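Local coordinates for putative uncharacterized protein PH0242 (Pyrococcus horikoshii, PDB 3VU1) that is the C-terminal globular part of an archaeal oligosaccharyltransferase, AglB, a strand-rich module that carries a bound calcium ion, at residues A[399-404]-A[410-415]; A[100-105]-A[110-115]; A[381-386]-A[478-483]; A[77-82]-A[248-253]. All coordinates share one frame; numbering follows the deposited sequence.

Overall arrangement
From the N terminus, residues 77-82 follow helix 60-69 and meet 248-253 across 165 intervening residues; this long loop is interaction 4, near the calcium ion. Nested inside it, interaction 2 brings two short helices together across only four residues (100-105 with 110-115). Further on, interaction 3 joins 381-386 to 478-483, and interaction 1, the tight hairpin of 399-404 and 410-415, is nested in its loop. Interactions 1 and 3 share strand 385-401 but lie about 40 Å apart between centres, on opposite sides of the chain's centre. Interactions 1 and 2 touch, tying the hairpin to the helices, while interactions 3 and 4 meet where K479 and Y481 reach E80.

Interaction 1. Residues A[399-404]-A[410-415]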
loop_
_atom_site.group_PDB
_atom_site.type_symbol
_atom_site.label_atom_id
_atom_site.label_comp_id
_atom_site.label_asym_id
_atom_site.label_seq_id
_atom_site.Cartn_x
_atom_site.Cartn_y
_atom_site.Cartn_z
ATOM N N VAL A 399 14.760 -8.047 -12.298
ATOM C CA VAL A 399 15.438 -9.315 -12.541
ATOM C C VAL A 399 14.581 -10.186 -13.446
ATOM O O VAL A 399 13.475 -10.573 -13.079
ATOM C CB VAL A 399 15.816 -10.075 -11.249
ATOM C CG1 VAL A 399 16.527 -11.383 -11.603
ATOM C CG2 VAL A 399 16.700 -9.212 -10.352
ATOM N N ARG A 400 15.100 -10.475 -14.636
ATOM C CA ARG A 400 14.341 -11.214 -15.616
ATOM C C ARG A 400 14.003 -12.571 -15.048
ATOM O O ARG A 400 14.841 -13.222 -14.410
ATOM C CB ARG A 400 15.109 -11.366 -16.932
ATOM C CG ARG A 400 14.215 -11.697 -18.132
ATOM C CD ARG A 400 14.826 -12.707 -19.086
ATOM N NE ARG A 400 16.236 -12.438 -19.243
ATOM C CZ ARG A 400 17.163 -13.340 -19.531
ATOM N NH1 ARG A 400 16.837 -14.609 -19.743
ATOM N NH2 ARG A 400 18.428 -12.945 -19.624
ATOM N N LYS A 401 12.761 -12.974 -15.271
ATOM C CA LYS A 401 12.277 -14.285 -14.882
ATOM C C LYS A 401 11.697 -14.890 -16.145
ATOM O O LYS A 401 10.804 -14.308 -16.781
ATOM C CB LYS A 401 11.229 -14.178 -13.771
ATOM C CG LYS A 401 10.706 -15.523 -13.336
ATOM C CD LYS A 401 9.503 -15.454 -12.409
ATOM C CE LYS A 401 8.612 -16.665 -12.677
ATOM N NZ LYS A 401 8.316 -17.468 -11.450
ATOM N N GLY A 402 12.240 -16.040 -16.529
ATOM C CA GLY A 402 11.862 -16.701 -17.775
ATOM C C GLY A 402 12.585 -16.095 -18.963
ATOM O O GLY A 402 13.406 -15.189 -18.797
ATOM N N GLY A 403 12.280 -16.592 -20.163
ATOM C CA GLY A 403 12.968 -16.161 -21.385
ATOM C C GLY A 403 14.452 -16.503 -21.426
ATOM O O GLY A 403 15.084 -16.793 -20.393
ATOM N N LYS A 404 15.034 -16.470 -22.613
ATOM C CA LYS A 404 16.462 -16.700 -22.680
ATOM C C LYS A 404 17.236 -15.417 -22.992
ATOM O O LYS A 404 18.419 -15.461 -23.292
ATOM C CB LYS A 404 16.802 -17.871 -23.622
ATOM C CG LYS A 404 16.192 -17.761 -25.006
ATOM C CD LYS A 404 15.694 -19.114 -25.477
ATOM C CE LYS A 404 14.750 -18.916 -26.650
ATOM N NZ LYS A 404 14.147 -20.199 -27.094
ATOM N N ASP A 410 8.723 -14.020 -23.946
ATOM C CA ASP A 410 8.194 -14.858 -22.880
ATOM C C ASP A 410 8.767 -14.423 -21.549
ATOM O O ASP A 410 8.508 -15.034 -20.526
ATOM C CB ASP A 410 8.450 -16.345 -23.138
ATOM C CG ASP A 410 7.641 -16.886 -24.316
ATOM O OD1 ASP A 410 6.399 -16.678 -24.372
ATOM O OD2 ASP A 410 8.262 -17.531 -25.193
ATOM N N ALA A 411 9.559 -13.360 -21.576
ATOM C CA ALA A 411 10.189 -12.848 -20.370
ATOM C C ALA A 411 9.186 -12.064 -19.533
ATOM O O ALA A 411 8.360 -11.328 -20.071
ATOM C CB ALA A 411 11.369 -11.958 -20.738
ATOM N N SER A 412 9.250 -12.235 -18.223
ATOM C CA SER A 412 8.677 -11.246 -17.334
ATOM C C SER A 412 9.850 -10.646 -16.552
ATOM O O SER A 412 10.944 -11.219 -16.532
ATOM C CB SER A 412 7.613 -11.863 -16.431
ATOM O OG SER A 412 8.221 -12.751 -15.532
ATOM N N PHE A 413 9.641 -9.480 -15.952
ATOM C CA PHE A 413 10.690 -8.830 -15.172
ATOM C C PHE A 413 10.223 -8.541 -13.741
ATOM O O PHE A 413 9.227 -7.855 -13.532
ATOM C CB PHE A 413 11.129 -7.551 -15.878
ATOM C CG PHE A 413 11.679 -7.783 -17.248
ATOM C CD1 PHE A 413 13.043 -8.043 -17.432
ATOM C CD2 PHE A 413 10.834 -7.776 -18.368
ATOM C CE1 PHE A 413 13.559 -8.264 -18.714
ATOM C CE2 PHE A 413 11.342 -8.013 -19.645
ATOM C CZ PHE A 413 12.713 -8.248 -19.822
ATOM N N GLU A 414 10.927 -9.069 -12.748
ATOM C CA GLU A 414 10.473 -8.909 -11.377
ATOM C C GLU A 414 11.146 -7.713 -10.720
ATOM O O GLU A 414 12.362 -7.662 -10.674
ATOM C CB GLU A 414 10.769 -10.170 -10.593
ATOM C CG GLU A 414 9.916 -10.324 -9.352
ATOM C CD GLU A 414 9.565 -11.778 -9.145
ATOM O OE1 GLU A 414 10.151 -12.412 -8.223
ATOM O OE2 GLU A 414 8.730 -12.288 -9.939
ATOM N N PRO A 415 10.360 -6.720 -10.249
ATOM C CA PRO A 415 11.007 -5.544 -9.621
ATOM C C PRO A 415 11.501 -5.776 -8.209
ATOM O O PRO A 415 10.896 -6.518 -7.485
ATOM C CB PRO A 415 9.909 -4.476 -9.620
ATOM C CG PRO A 415 8.661 -5.191 -9.931
ATOM C CD PRO A 415 8.985 -6.423 -10.695
#
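R400 lays the first carbons of its side chain against the F413 ring on the tightly packed side of this contact. A chi1 of -160° swings its CG away from its own N, to 3.5 Å from F413 CE1, and the A411 methyl closes in beside it, A411 CB lying 3.9 Å from R400 CG. Bends at chi2 and chi3 then carry the guanidinium to N406 and, in a salt bridge, to D462. The segments are the turn-side ends of an antiparallel beta hairpin, strands 385-401 and 412-431. R400 and F413 form a non-hydrogen-bonded pair between two hydrogen-bonded ones, V399 with E414 and K401 with S412. In the latter, K401 N reaches S412 O at 2.8 Å in an almost straight bond (178°), and K401 O is gripped twice, by S412 N at 3.0 Å and by S412 OG at 3.3 Å. The face bearing V399, K401, S412 and E414 is looser. There K401 CD comes no nearer than 4.1 Å to E414 OE2, and the carboxylate turns to R70 in a salt bridge. G402 and G403, both with positive phi, lead into the turn that returns at D410; K401, G402 and D410 are exposed to solvent here, and past K401 the chains meet only loosely.

Interaction 2. Residues A[100-105]-A[110-115]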
loop_
_atom_site.group_PDB
_atom_site.type_symbol
_atom_site.label_atom_id
_atom_site.label_comp_id
_atom_site.label_asym_id
_atom_site.label_seq_id
_atom_site.Cartn_x
_atom_site.Cartn_y
_atom_site.Cartn_z
ATOM N N ILE A 100 0.499 -1.842 -15.878
ATOM C CA ILE A 100 0.793 -2.026 -14.469
ATOM C C ILE A 100 1.184 -3.469 -14.224
ATOM O O ILE A 100 2.153 -3.725 -13.522
ATOM C CB ILE A 100 -0.400 -1.666 -13.563
ATOM C CG1 ILE A 100 -0.825 -0.196 -13.792
ATOM C CG2 ILE A 100 -0.066 -1.931 -12.087
ATOM C CD1 ILE A 100 -2.114 0.214 -13.108
ATOM N N SER A 101 0.456 -4.417 -14.804
ATOM C CA SER A 101 0.797 -5.826 -14.622
ATOM C C SER A 101 2.195 -6.144 -15.148
ATOM O O SER A 101 2.995 -6.842 -14.473
ATOM C CB SER A 101 -0.210 -6.730 -15.291
ATOM O OG SER A 101 -1.480 -6.532 -14.717
ATOM N N TYR A 102 2.492 -5.630 -16.345
ATOM C CA TYR A 102 3.811 -5.832 -16.947
ATOM C C TYR A 102 4.880 -5.232 -16.069
ATOM O O TYR A 102 5.786 -5.946 -15.633
ATOM C CB TYR A 102 3.908 -5.291 -18.378
ATOM C CG TYR A 102 5.251 -5.569 -19.035
ATOM C CD1 TYR A 102 5.755 -6.862 -19.108
ATOM C CD2 TYR A 102 6.011 -4.538 -19.588
ATOM C CE1 TYR A 102 6.962 -7.122 -19.703
ATOM C CE2 TYR A 102 7.227 -4.790 -20.188
ATOM C CZ TYR A 102 7.699 -6.088 -20.240
ATOM O OH TYR A 102 8.913 -6.367 -20.845
ATOM N N LEU A 103 4.745 -3.948 -15.772
ATOM C CA LEU A 103 5.749 -3.252 -15.004
ATOM C C LEU A 103 5.937 -3.806 -13.602
ATOM O O LEU A 103 6.989 -3.584 -13.017
ATOM C CB LEU A 103 5.459 -1.766 -14.955
ATOM C CG LEU A 103 5.530 -0.975 -16.270
ATOM C CD1 LEU A 103 4.920 0.401 -16.067
ATOM C CD2 LEU A 103 6.966 -0.859 -16.778
ATOM N N GLY A 104 4.953 -4.548 -13.084
ATOM C CA GLY A 104 5.018 -5.123 -11.729
ATOM C C GLY A 104 5.428 -6.587 -11.725
ATOM O O GLY A 104 5.498 -7.228 -10.663
ATOM N N GLY A 105 5.690 -7.133 -12.911
ATOM C CA GLY A 105 6.214 -8.490 -13.019
ATOM C C GLY A 105 5.157 -9.571 -12.914
ATOM O O GLY A 105 5.488 -10.742 -12.760
ATOM N N LYS A 110 4.830 -10.731 -23.783
ATOM C CA LYS A 110 3.876 -11.270 -24.747
ATOM C C LYS A 110 2.453 -11.025 -24.285
ATOM O O LYS A 110 1.619 -10.531 -25.056
ATOM C CB LYS A 110 4.090 -12.763 -24.949
ATOM C CG LYS A 110 3.050 -13.378 -25.846
ATOM C CD LYS A 110 3.434 -14.779 -26.283
ATOM C CE LYS A 110 2.293 -15.358 -27.100
ATOM N NZ LYS A 110 2.478 -16.803 -27.367
ATOM N N GLU A 111 2.177 -11.352 -23.023
ATOM C CA GLU A 111 0.852 -11.116 -22.466
ATOM C C GLU A 111 0.477 -9.616 -22.421
ATOM O O GLU A 111 -0.688 -9.239 -22.643
ATOM C CB GLU A 111 0.760 -11.745 -21.096
ATOM C CG GLU A 111 0.913 -13.240 -21.140
ATOM C CD GLU A 111 1.127 -13.836 -19.767
ATOM O OE1 GLU A 111 1.997 -13.336 -19.008
ATOM O OE2 GLU A 111 0.408 -14.801 -19.439
ATOM N N TYR A 112 1.476 -8.779 -22.157
ATOM C CA TYR A 112 1.271 -7.355 -22.029
ATOM C C TYR A 112 0.745 -6.714 -23.329
ATOM O O TYR A 112 -0.172 -5.904 -23.295
ATOM C CB TYR A 112 2.556 -6.688 -21.524
ATOM C CG TYR A 112 2.665 -5.241 -21.862
ATOM C CD1 TYR A 112 1.771 -4.304 -21.337
ATOM C CD2 TYR A 112 3.655 -4.793 -22.727
ATOM C CE1 TYR A 112 1.851 -2.957 -21.680
ATOM C CE2 TYR A 112 3.762 -3.446 -23.065
ATOM C CZ TYR A 112 2.860 -2.524 -22.547
ATOM O OH TYR A 112 2.979 -1.174 -22.888
ATOM N N ASN A 113 1.312 -7.076 -24.475
ATOM C CA ASN A 113 0.945 -6.394 -25.711
ATOM C C ASN A 113 1.217 -7.177 -26.980
ATOM O O ASN A 113 1.313 -6.599 -28.048
ATOM C CB ASN A 113 1.643 -5.037 -25.793
ATOM C CG ASN A 113 0.958 -4.092 -26.755
ATOM O OD1 ASN A 113 -0.270 -4.136 -26.965
ATOM N ND2 ASN A 113 1.747 -3.224 -27.343
ATOM N N GLY A 114 1.343 -8.491 -26.865
ATOM C CA GLY A 114 1.617 -9.324 -28.018
ATOM C C GLY A 114 3.089 -9.592 -28.192
ATOM O O GLY A 114 3.933 -8.793 -27.756
ATOM N N ASP A 115 3.394 -10.729 -28.816
ATOM C CA ASP A 115 4.759 -11.043 -29.253
ATOM C C ASP A 115 5.134 -10.236 -30.508
ATOM O O ASP A 115 4.398 -9.338 -30.917
ATOM C CB ASP A 115 4.963 -12.560 -29.455
ATOM C CG ASP A 115 4.053 -13.156 -30.534
ATOM O OD1 ASP A 115 3.769 -14.370 -30.449
ATOM O OD2 ASP A 115 3.625 -12.433 -31.468
#
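Y102 and Y112 meet as two nearly parallel rings, and this one pair makes up the contact between 100-105 and 110-115. The aromatic part is an offset arrangement: the planes differ by 10°, but the centroids are 4.9 Å apart and the rings have slid so far that they barely overlap. What lies over the face of each is the near rim of the other, with Y102 CD2 at 3.9 Å from Y112 CD2. The phenol ends run apart, since the two side chains cross at about a right angle. N113 CB lies over the rim of the opposite face of the Y112 ring.

The apolar part is closer to the backbones. Y102 CB and Y112 CB touch at 3.7 Å, and the first ring carbons join in, Y102 CG being 3.8 Å from Y112 CG. Both tyrosines carry CG anti to the backbone N (chi1 -177° in Y102), a shared torsion that sets their CB and CG atoms against each other while the rings fan apart. No hydrogen bond crosses the contact.

Backbone bonds finish helix 97-103: G105, with positive phi, closes it in a Schellman motif. Around the pair, helix 97-103 packs I100 and L103 on helix 60-69, E111 of helix 109-113 makes a salt bridge to K207, and the Y102 hydroxyl end lies against F413 of the hairpin strand 412-431.

Interaction 3. Residues A[381-386]-A[478-483]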
loop_
_atom_site.group_PDB
_atom_site.type_symbol
_atom_site.label_atom_id
_atom_site.label_comp_id
_atom_site.label_asym_id
_atom_site.label_seq_id
_atom_site.Cartn_x
_atom_site.Cartn_y
_atom_site.Cartn_z
ATOM N N VAL A 381 8.461 19.149 9.379
ATOM C CA VAL A 381 7.908 18.069 10.174
ATOM C C VAL A 381 6.699 18.558 10.931
ATOM O O VAL A 381 6.573 19.741 11.200
ATOM C CB VAL A 381 8.920 17.524 11.191
ATOM C CG1 VAL A 381 9.945 16.618 10.514
ATOM C CG2 VAL A 381 9.592 18.667 11.930
ATOM N N ASP A 382 5.817 17.632 11.284
ATOM C CA ASP A 382 4.567 17.950 11.986
ATOM C C ASP A 382 4.744 18.160 13.471
ATOM O O ASP A 382 3.987 18.901 14.057
ATOM C CB ASP A 382 3.513 16.867 11.739
ATOM C CG ASP A 382 2.945 16.928 10.327
ATOM O OD1 ASP A 382 2.613 18.060 9.896
ATOM O OD2 ASP A 382 2.846 15.871 9.646
ATOM N N LYS A 383 5.733 17.511 14.081
ATOM C CA LYS A 383 6.002 17.680 15.515
ATOM C C LYS A 383 7.508 17.737 15.817
ATOM O O LYS A 383 8.338 17.530 14.928
ATOM C CB LYS A 383 5.279 16.596 16.351
ATOM C CG LYS A 383 5.501 15.150 15.918
ATOM C CD LYS A 383 4.364 14.209 16.336
ATOM C CE LYS A 383 4.393 13.833 17.822
ATOM N NZ LYS A 383 5.590 13.055 18.285
ATOM N N GLU A 384 7.870 18.030 17.059
ATOM C CA GLU A 384 9.288 18.085 17.397
ATOM C C GLU A 384 9.886 16.682 17.517
ATOM O O GLU A 384 9.223 15.756 17.942
ATOM C CB GLU A 384 9.523 18.888 18.673
ATOM C CG GLU A 384 9.285 18.103 19.949
ATOM C CD GLU A 384 9.879 18.783 21.163
ATOM O OE1 GLU A 384 10.035 20.019 21.118
ATOM O OE2 GLU A 384 10.193 18.085 22.158
ATOM N N TYR A 385 11.135 16.524 17.112
ATOM C CA TYR A 385 11.787 15.241 17.213
ATOM C C TYR A 385 13.227 15.514 17.511
ATOM O O TYR A 385 13.701 16.649 17.388
ATOM C CB TYR A 385 11.766 14.465 15.889
ATOM C CG TYR A 385 10.430 13.996 15.380
ATOM C CD1 TYR A 385 9.757 14.721 14.387
ATOM C CD2 TYR A 385 9.846 12.807 15.850
ATOM C CE1 TYR A 385 8.533 14.293 13.890
ATOM C CE2 TYR A 385 8.616 12.375 15.361
ATOM C CZ TYR A 385 7.969 13.124 14.378
ATOM O OH TYR A 385 6.763 12.723 13.854
ATOM N N THR A 386 13.923 14.447 17.882
ATOM C CA THR A 386 15.360 14.427 17.846
ATOM C C THR A 386 15.769 13.402 16.798
ATOM O O THR A 386 15.507 12.213 16.929
ATOM C CB THR A 386 15.929 14.167 19.248
ATOM O OG1 THR A 386 15.602 15.306 20.050
ATOM C CG2 THR A 386 17.467 13.941 19.230
ATOM N N GLU A 478 12.599 8.269 16.585
ATOM C CA GLU A 478 11.579 7.374 17.170
ATOM C C GLU A 478 10.273 7.920 16.668
ATOM O O GLU A 478 9.906 9.054 16.980
ATOM C CB GLU A 478 11.553 7.372 18.693
ATOM C CG GLU A 478 12.382 6.273 19.342
ATOM C CD GLU A 478 11.746 4.880 19.333
ATOM O OE1 GLU A 478 12.346 3.960 18.723
ATOM O OE2 GLU A 478 10.680 4.679 19.964
ATOM N N LYS A 479 9.598 7.122 15.858
ATOM C CA LYS A 479 8.402 7.574 15.181
ATOM C C LYS A 479 7.229 6.792 15.761
ATOM O O LYS A 479 7.386 5.608 16.118
ATOM C CB LYS A 479 8.564 7.314 13.674
ATOM C CG LYS A 479 7.578 8.027 12.772
ATOM C CD LYS A 479 7.745 7.591 11.329
ATOM C CE LYS A 479 6.780 8.367 10.444
ATOM N NZ LYS A 479 6.860 7.942 9.018
ATOM N N GLU A 480 6.078 7.458 15.866
ATOM C CA GLU A 480 4.826 6.821 16.273
ATOM C C GLU A 480 4.005 6.362 15.075
ATOM O O GLU A 480 3.796 7.108 14.148
ATOM C CB GLU A 480 3.983 7.791 17.066
ATOM C CG GLU A 480 4.593 8.200 18.388
ATOM C CD GLU A 480 3.981 9.499 18.874
ATOM O OE1 GLU A 480 3.928 10.454 18.057
ATOM O OE2 GLU A 480 3.543 9.570 20.052
ATOM N N TYR A 481 3.529 5.132 15.113
ATOM C CA TYR A 481 2.696 4.579 14.075
ATOM C C TYR A 481 1.337 4.244 14.648
ATOM O O TYR A 481 1.242 3.741 15.773
ATOM C CB TYR A 481 3.341 3.317 13.563
ATOM C CG TYR A 481 4.682 3.571 12.876
ATOM C CD1 TYR A 481 5.900 3.409 13.562
ATOM C CD2 TYR A 481 4.726 3.962 11.532
ATOM C CE1 TYR A 481 7.111 3.620 12.913
ATOM C CE2 TYR A 481 5.917 4.194 10.890
ATOM C CZ TYR A 481 7.109 4.017 11.568
ATOM O OH TYR A 481 8.276 4.259 10.890
ATOM N N THR A 482 0.278 4.549 13.897
ATOM C CA THR A 482 -1.069 4.203 14.319
ATOM C C THR A 482 -1.382 2.798 13.854
ATOM O O THR A 482 -1.375 2.535 12.634
ATOM C CB THR A 482 -2.102 5.167 13.755
ATOM O OG1 THR A 482 -2.029 6.392 14.494
ATOM C CG2 THR A 482 -3.513 4.602 13.912
ATOM N N MET A 483 -1.661 1.901 14.805
ATOM C CA MET A 483 -1.933 0.522 14.434
ATOM C C MET A 483 -3.411 0.269 14.225
ATOM O O MET A 483 -3.795 -0.490 13.349
ATOM C CB MET A 483 -1.347 -0.475 15.437
ATOM C CG MET A 483 0.085 -0.226 15.871
ATOM S SD MET A 483 0.756 -1.626 16.824
ATOM C CE MET A 483 0.984 -2.834 15.514
#
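K383 reaches E480 through a salt bridge, its NZ 3.1 Å from E480 OE1 and hydrogen-bonded to it. The ammonium does not come in the plane of the carboxylate but from above, 50° out of it, and the lysine CE follows closely, 3.4 Å from the same OE1. A kinked chain makes this possible: the K383 CG starts between the backbone N and the carbonyl carbon (chi1 52°), and further bends at chi3 and chi4 fold the amine over toward the acid. The glutamate chain is extended beyond CG and meets the lysine at about a right angle. Its other oxygen, OE2, is hydrogen-bonded to the hydroxyl of Y298, so both carboxylate oxygens have a partner.

Next to the salt bridge, Y385 turns the edge of its ring to the backbone of the other segment. E478 O lies near the ring plane, 3.9 Å from both CD2 and CE2 of Y385, in a contact without a hydrogen bond. The ring also rests on V347 of strand 336-356.

The backbones themselves stay apart: the nearest CA atoms, those of Y385 and E478, are 7.9 Å from each other, and the two segments bond to different strands, Y385 to L431 and K479 to Q343. Strands 385-401 and 464-487 are antiparallel neighbours in a large antiparallel sheet; at this end K383, in the loop leading into strand 385-401, and Y385, at its start, reach strand 464-487 where no backbone bonds do, at the surface of a beta-rich domain.

Interaction 4. Residues A[77-82]-A[248-253]; sequences VDFESW and YEFRPF
F79 and F250 form a T-shaped pair in the buried aromatic core between the loop 77-82 and the end of strand 245-250, which belongs to a mixed four-stranded sheet. The F79 edge points at the face of F250, with the planes at 89° and the centroids 5.8 Å apart. The other face of F250 is covered by the backbone N of P252, over the ring centre, so F250 is wedged between the loop and its own strand end. F67 of helix 60-69 adds a second edge-to-face partner for F79.

Apolar and CH-pi contacts reinforce the pair. F79 CB lies over the face of F250, 4.1 Å from its centroid, and its closest ring atom is F250 CE2 at 3.7 Å. V77 CG1 lies over the rim of one face of the F79 ring.

E80 adds a packing touch. Its chain sets out with CG trans to the amide N (chi1 173°) and bends at chi2, which brings OE2 to 4.0 Å from P252 CG. The polar role falls to E80 OE1, held by the hydroxyl of Y481 and in a salt bridge by K479, which probably offsets the charge of this buried acid. E76, the residue before V77 in the same loop, is one of the calcium ligands, and the P252 side chain lies about 9 Å from that ion.

Within the loop, residues 79-81 have helical backbone angles without the regular bonds, and D78 O accepts from S81 N and also from S81 OG, the hydroxyl at 2.9 Å.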
loop_
_atom_site.group_PDB
_atom_site.type_symbol
_atom_site.label_atom_id
_atom_site.label_comp_id
_atom_site.label_asym_id
_atom_site.label_seq_id
_atom_site.Cartn_x
_atom_site.Cartn_y
_atom_site.Cartn_z
ATOM N N VAL A 77 5.836 -4.090 -0.572
ATOM C CA VAL A 77 6.791 -3.080 -0.863
ATOM C C VAL A 77 7.010 -2.150 0.348
ATOM O O VAL A 77 6.096 -1.910 1.142
ATOM C CB VAL A 77 6.249 -2.381 -2.110
ATOM C CG1 VAL A 77 6.423 -0.876 -2.043
ATOM C CG2 VAL A 77 6.851 -3.057 -3.328
ATOM N N ASP A 78 8.224 -1.628 0.502
ATOM C CA ASP A 78 8.516 -0.826 1.681
ATOM C C ASP A 78 8.167 0.660 1.483
ATOM O O ASP A 78 9.045 1.550 1.423
ATOM C CB ASP A 78 9.940 -1.073 2.194
ATOM C CG ASP A 78 10.290 -0.208 3.413
ATOM O OD1 ASP A 78 9.413 0.117 4.231
ATOM O OD2 ASP A 78 11.463 0.164 3.561
ATOM N N PHE A 79 6.863 0.929 1.431
ATOM C CA PHE A 79 6.385 2.323 1.309
ATOM C C PHE A 79 6.837 3.258 2.433
ATOM O O PHE A 79 6.876 4.490 2.236
ATOM C CB PHE A 79 4.864 2.393 1.187
ATOM C CG PHE A 79 4.329 1.870 -0.109
ATOM C CD1 PHE A 79 3.271 0.953 -0.117
ATOM C CD2 PHE A 79 4.862 2.301 -1.325
ATOM C CE1 PHE A 79 2.752 0.483 -1.319
ATOM C CE2 PHE A 79 4.344 1.836 -2.517
ATOM C CZ PHE A 79 3.298 0.925 -2.520
ATOM N N GLU A 80 7.151 2.693 3.602
ATOM C CA GLU A 80 7.591 3.519 4.719
ATOM C C GLU A 80 8.857 4.314 4.360
ATOM O O GLU A 80 8.959 5.492 4.688
ATOM C CB GLU A 80 7.783 2.705 6.008
ATOM C CG GLU A 80 8.397 3.499 7.166
ATOM C CD GLU A 80 7.571 4.720 7.592
ATOM O OE1 GLU A 80 7.943 5.403 8.593
ATOM O OE2 GLU A 80 6.540 4.998 6.930
ATOM N N SER A 81 9.797 3.679 3.662
ATOM C CA SER A 81 11.022 4.359 3.290
ATOM C C SER A 81 10.739 5.595 2.436
ATOM O O SER A 81 11.533 6.514 2.421
ATOM C CB SER A 81 11.980 3.422 2.567
ATOM O OG SER A 81 11.478 3.165 1.287
ATOM N N TRP A 82 9.592 5.634 1.764
ATOM C CA TRP A 82 9.170 6.850 1.051
ATOM C C TRP A 82 8.426 7.828 1.890
ATOM O O TRP A 82 8.027 8.855 1.356
ATOM C CB TRP A 82 8.310 6.556 -0.187
ATOM C CG TRP A 82 8.878 5.605 -1.216
ATOM C CD1 TRP A 82 10.175 5.100 -1.308
ATOM C CD2 TRP A 82 8.163 5.021 -2.354
ATOM N NE1 TRP A 82 10.296 4.248 -2.376
ATOM C CE2 TRP A 82 9.121 4.164 -3.048
ATOM C CE3 TRP A 82 6.877 5.124 -2.846
ATOM C CZ2 TRP A 82 8.778 3.461 -4.191
ATOM C CZ3 TRP A 82 6.542 4.407 -3.995
ATOM C CH2 TRP A 82 7.471 3.595 -4.645
ATOM N N TYR A 248 -6.706 5.790 0.555
ATOM C CA TYR A 248 -6.319 4.911 1.668
ATOM C C TYR A 248 -5.200 5.517 2.471
ATOM O O TYR A 248 -4.227 5.987 1.900
ATOM C CB TYR A 248 -5.849 3.601 1.128
ATOM C CG TYR A 248 -6.958 2.721 0.602
ATOM C CD1 TYR A 248 -7.225 2.660 -0.761
ATOM C CD2 TYR A 248 -7.751 1.936 1.477
ATOM C CE1 TYR A 248 -8.215 1.830 -1.255
ATOM C CE2 TYR A 248 -8.772 1.123 1.003
ATOM C CZ TYR A 248 -8.983 1.058 -0.363
ATOM O OH TYR A 248 -9.965 0.249 -0.870
ATOM N N GLU A 249 -5.339 5.546 3.794
ATOM C CA GLU A 249 -4.223 5.914 4.670
ATOM C C GLU A 249 -3.342 4.682 4.818
ATOM O O GLU A 249 -3.847 3.542 4.937
ATOM C CB GLU A 249 -4.720 6.354 6.023
ATOM C CG GLU A 249 -3.666 6.454 7.104
ATOM C CD GLU A 249 -4.269 6.782 8.477
ATOM O OE1 GLU A 249 -5.197 7.607 8.553
ATOM O OE2 GLU A 249 -3.812 6.230 9.506
ATOM N N PHE A 250 -2.030 4.897 4.747
ATOM C CA PHE A 250 -1.091 3.803 4.891
ATOM C C PHE A 250 -0.627 3.745 6.319
ATOM O O PHE A 250 -0.191 4.759 6.875
ATOM C CB PHE A 250 0.089 3.980 3.963
ATOM C CG PHE A 250 1.149 2.917 4.091
ATOM C CD1 PHE A 250 0.879 1.585 3.753
ATOM C CD2 PHE A 250 2.449 3.259 4.505
ATOM C CE1 PHE A 250 1.876 0.622 3.836
ATOM C CE2 PHE A 250 3.436 2.295 4.608
ATOM C CZ PHE A 250 3.154 0.985 4.260
ATOM N N ARG A 251 -0.758 2.554 6.908
ATOM C CA ARG A 251 -0.224 2.275 8.225
ATOM C C ARG A 251 0.658 1.079 8.078
ATOM O O ARG A 251 0.167 -0.051 7.936
ATOM C CB ARG A 251 -1.343 1.981 9.190
ATOM C CG ARG A 251 -2.240 3.168 9.454
ATOM C CD ARG A 251 -3.514 2.686 10.091
ATOM N NE ARG A 251 -4.321 3.793 10.572
ATOM C CZ ARG A 251 -5.511 3.649 11.146
ATOM N NH1 ARG A 251 -6.028 2.440 11.331
ATOM N NH2 ARG A 251 -6.158 4.720 11.566
ATOM N N PRO A 252 1.970 1.314 8.061
ATOM C CA PRO A 252 2.921 0.201 7.851
ATOM C C PRO A 252 2.825 -0.867 8.964
ATOM O O PRO A 252 2.985 -2.064 8.681
ATOM C CB PRO A 252 4.294 0.883 7.827
ATOM C CG PRO A 252 4.090 2.232 8.471
ATOM C CD PRO A 252 2.636 2.612 8.294
ATOM N N PHE A 253 2.542 -0.449 10.196
ATOM C CA PHE A 253 2.334 -1.406 11.306
ATOM C C PHE A 253 0.918 -1.316 11.869
ATOM O O PHE A 253 0.530 -0.332 12.473
ATOM C CB PHE A 253 3.388 -1.211 12.403
ATOM C CG PHE A 253 4.771 -1.133 11.860
ATOM C CD1 PHE A 253 5.456 0.088 11.830
ATOM C CD2 PHE A 253 5.376 -2.264 11.307
ATOM C CE1 PHE A 253 6.743 0.166 11.295
ATOM C CE2 PHE A 253 6.644 -2.183 10.754
ATOM C CZ PHE A 253 7.327 -0.963 10.747
#